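Local structure of diguanylate cyclase (Pseudomonas aeruginosa, 5M3C) at residues H47-S51 and L52-I56. The protein is a protein of the diguanylate cyclase family that joins a GGDEF domain, here holding guanosine-5'-triphosphate and calcium, to an EAL domain. Sequence-based numbering, arbitrary orientation.
Sequences HINDS and LGHPI. With GTP (guanosine-5'-triphosphate), chain I.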
loop_
_atom_site.group_PDB
_atom_site.type_symbol
_atom_site.label_atom_id
_atom_site.label_comp_id
_atom_site.label_asym_id
_atom_site.label_seq_id
_atom_site.Cartn_x
_atom_site.Cartn_y
_atom_site.Cartn_z
ATOM N N HIS B 47 21.917 1.126 -14.450
ATOM C CA HIS B 47 21.303 2.403 -14.101
ATOM C C HIS B 47 22.329 3.373 -13.508
ATOM O O HIS B 47 22.283 4.579 -13.764
ATOM C CB HIS B 47 20.153 2.195 -13.116
ATOM C CG HIS B 47 19.608 3.472 -12.556
ATOM N ND1 HIS B 47 19.085 4.468 -13.352
ATOM C CD2 HIS B 47 19.515 3.920 -11.282
ATOM C CE1 HIS B 47 18.692 5.475 -12.592
ATOM N NE2 HIS B 47 18.940 5.167 -11.333
ATOM N N ILE B 48 23.250 2.842 -12.715
ATOM C CA ILE B 48 24.304 3.654 -12.124
ATOM C C ILE B 48 25.164 4.307 -13.207
ATOM O O ILE B 48 25.417 5.516 -13.165
ATOM C CB ILE B 48 25.177 2.815 -11.169
ATOM C CG1 ILE B 48 24.395 2.520 -9.887
ATOM C CG2 ILE B 48 26.479 3.535 -10.848
ATOM C CD1 ILE B 48 25.161 1.711 -8.867
ATOM N N ASN B 49 25.604 3.511 -14.177
ATOM C CA ASN B 49 26.368 4.038 -15.304
ATOM C C ASN B 49 25.529 5.015 -16.120
ATOM O O ASN B 49 26.028 6.050 -16.568
ATOM C CB ASN B 49 26.856 2.905 -16.207
ATOM C CG ASN B 49 28.124 2.254 -15.694
ATOM O OD1 ASN B 49 28.822 2.802 -14.841
ATOM N ND2 ASN B 49 28.434 1.077 -16.223
ATOM N N ASP B 50 24.256 4.680 -16.311
ATOM C CA ASP B 50 23.339 5.552 -17.042
ATOM C C ASP B 50 23.179 6.920 -16.378
ATOM O O ASP B 50 23.143 7.944 -17.062
ATOM C CB ASP B 50 21.965 4.887 -17.184
ATOM C CG ASP B 50 21.940 3.820 -18.261
ATOM O OD1 ASP B 50 22.924 3.714 -19.025
ATOM O OD2 ASP B 50 20.931 3.088 -18.347
ATOM N N SER B 51 23.087 6.941 -15.051
ATOM C CA SER B 51 22.807 8.186 -14.330
ATOM C C SER B 51 24.063 8.957 -13.900
ATOM O O SER B 51 24.001 10.172 -13.701
ATOM C CB SER B 51 21.924 7.910 -13.108
ATOM O OG SER B 51 22.661 7.289 -12.070
ATOM N N LEU B 52 25.193 8.264 -13.753
ATOM C CA LEU B 52 26.420 8.911 -13.267
ATOM C C LEU B 52 27.582 8.873 -14.261
ATOM O O LEU B 52 28.450 9.746 -14.235
ATOM C CB LEU B 52 26.874 8.274 -11.954
ATOM C CG LEU B 52 25.799 8.072 -10.890
ATOM C CD1 LEU B 52 26.431 7.493 -9.635
ATOM C CD2 LEU B 52 25.078 9.374 -10.582
ATOM N N GLY B 53 27.610 7.854 -15.116
ATOM C CA GLY B 53 28.669 7.720 -16.114
ATOM C C GLY B 53 29.793 6.800 -15.675
ATOM O O GLY B 53 29.989 6.562 -14.482
ATOM N N HIS B 54 30.539 6.292 -16.651
ATOM C CA HIS B 54 31.629 5.353 -16.390
ATOM C C HIS B 54 32.632 5.862 -15.364
ATOM O O HIS B 54 32.905 5.181 -14.381
ATOM C CB HIS B 54 32.367 5.003 -17.683
ATOM C CG HIS B 54 32.132 3.601 -18.147
ATOM N ND1 HIS B 54 30.902 3.155 -18.578
ATOM C CD2 HIS B 54 32.973 2.545 -18.249
ATOM C CE1 HIS B 54 30.994 1.884 -18.924
ATOM N NE2 HIS B 54 32.240 1.489 -18.735
ATOM N N PRO B 55 33.196 7.057 -15.593
ATOM C CA PRO B 55 34.190 7.584 -14.660
ATOM C C PRO B 55 33.810 7.354 -13.192
ATOM O O PRO B 55 34.668 6.986 -12.388
ATOM C CB PRO B 55 34.215 9.077 -14.993
ATOM C CG PRO B 55 33.865 9.137 -16.443
ATOM C CD PRO B 55 32.941 7.980 -16.715
ATOM N N ILE B 56 32.537 7.558 -12.857
ATOM C CA ILE B 56 32.055 7.358 -11.489
ATOM C C ILE B 56 31.886 5.869 -11.182
ATOM O O ILE B 56 32.309 5.386 -10.125
ATOM C CB ILE B 56 30.710 8.075 -11.258
HETATM P PG GTP I . 21.019 -6.966 -12.804
HETATM O O1G GTP I . 19.939 -7.658 -13.600
HETATM O O2G GTP I . 20.678 -6.726 -11.354
HETATM O O3G GTP I . 22.403 -7.532 -13.013
HETATM O O3B GTP I . 21.083 -5.464 -13.385
HETATM P PB GTP I . 22.383 -4.909 -14.157
HETATM O O1B GTP I . 22.016 -3.610 -14.834
HETATM O O2B GTP I . 23.562 -4.943 -13.212
HETATM O O3A GTP I . 22.552 -6.039 -15.295
HETATM P PA GTP I . 23.975 -6.410 -15.952
HETATM O O1A GTP I . 23.733 -6.898 -17.360
HETATM O O2A GTP I . 24.759 -7.264 -14.982
HETATM O "O5'" GTP I . 24.689 -4.981 -16.046
HETATM C "C5'" GTP I . 26.093 -4.907 -15.871
HETATM C "C4'" GTP I . 26.485 -3.446 -15.942
HETATM O "O4'" GTP I . 27.806 -3.279 -15.427
HETATM C "C3'" GTP I . 26.476 -2.942 -17.381
HETATM O "O3'" GTP I . 25.609 -1.812 -17.519
HETATM C "C2'" GTP I . 27.913 -2.559 -17.666
HETATM O "O2'" GTP I . 28.011 -1.362 -18.440
HETATM C "C1'" GTP I . 28.500 -2.373 -16.280
HETATM N N9 GTP I . 29.952 -2.630 -16.296
HETATM C C8 GTP I . 30.558 -3.798 -16.570
HETATM N N7 GTP I . 31.907 -3.652 -16.495
HETATM C C5 GTP I . 32.164 -2.372 -16.169
HETATM C C6 GTP I . 33.365 -1.547 -15.929
HETATM O O6 GTP I . 34.505 -2.048 -16.019
HETATM N N1 GTP I . 33.197 -0.254 -15.611
HETATM C C2 GTP I . 31.975 0.304 -15.506
HETATM N N2 GTP I . 31.877 1.616 -15.181
HETATM N N3 GTP I . 30.833 -0.395 -15.713
HETATM C C4 GTP I . 30.869 -1.705 -16.040
#
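N49 and H54 meet at the guanine of GTP, where two hydrogen bonds join the N49 amide to the base. GTP N2 donates to N49 OD1 at 3.3 Å with an almost straight N-H...O angle of 174°. In the other direction N49 ND2 donates to GTP N3 at 2.9 Å, again nearly straight. The amide's donor and acceptor thus pair with N3 and the exocyclic amino group N2 of the base. A weaker, more bent bond joins N49 ND2 to the ribose O2'. With CG anti to the carbonyl carbon (chi1 -82°), the amide swings off the helix onto the base.

Ring contacts come from H54. GTP N2 lies 3.4 Å above the plane of the imidazole, over its centre, so the amino group bonded by N49 also packs on a ring face. N49 ND2 approaches the same ring obliquely, 3.8 Å from H54 CE1.

Two backbone bonds carry the chain from the helix end into the turn between N49 and H54: L52 N donates to I48 O and G53 N to N49 O, each at 2.8 Å. G53 then leaves helical geometry with positive phi and serves as N-cap residue of helix 54-70, so one glycine ends a helix and starts the next.

Apolar packing is sparse: I48 CG2 lies 4.1 Å from L52 CD1. I48 also touches V123, and L52 touches F121, of strand 119-132. L52 also packs on D74 of the second subunit.

R44, F45 and K46 bind the same GTP through backbone nitrogens, and D58 and R158 through side chains. N49 and H54, on either side of the turn at G53 between helices 45-52 and 54-70, belong to the GTP pocket of a GGDEF domain and contact its guanine; the paired bonds to N2 and N3 are consistent with reading the base.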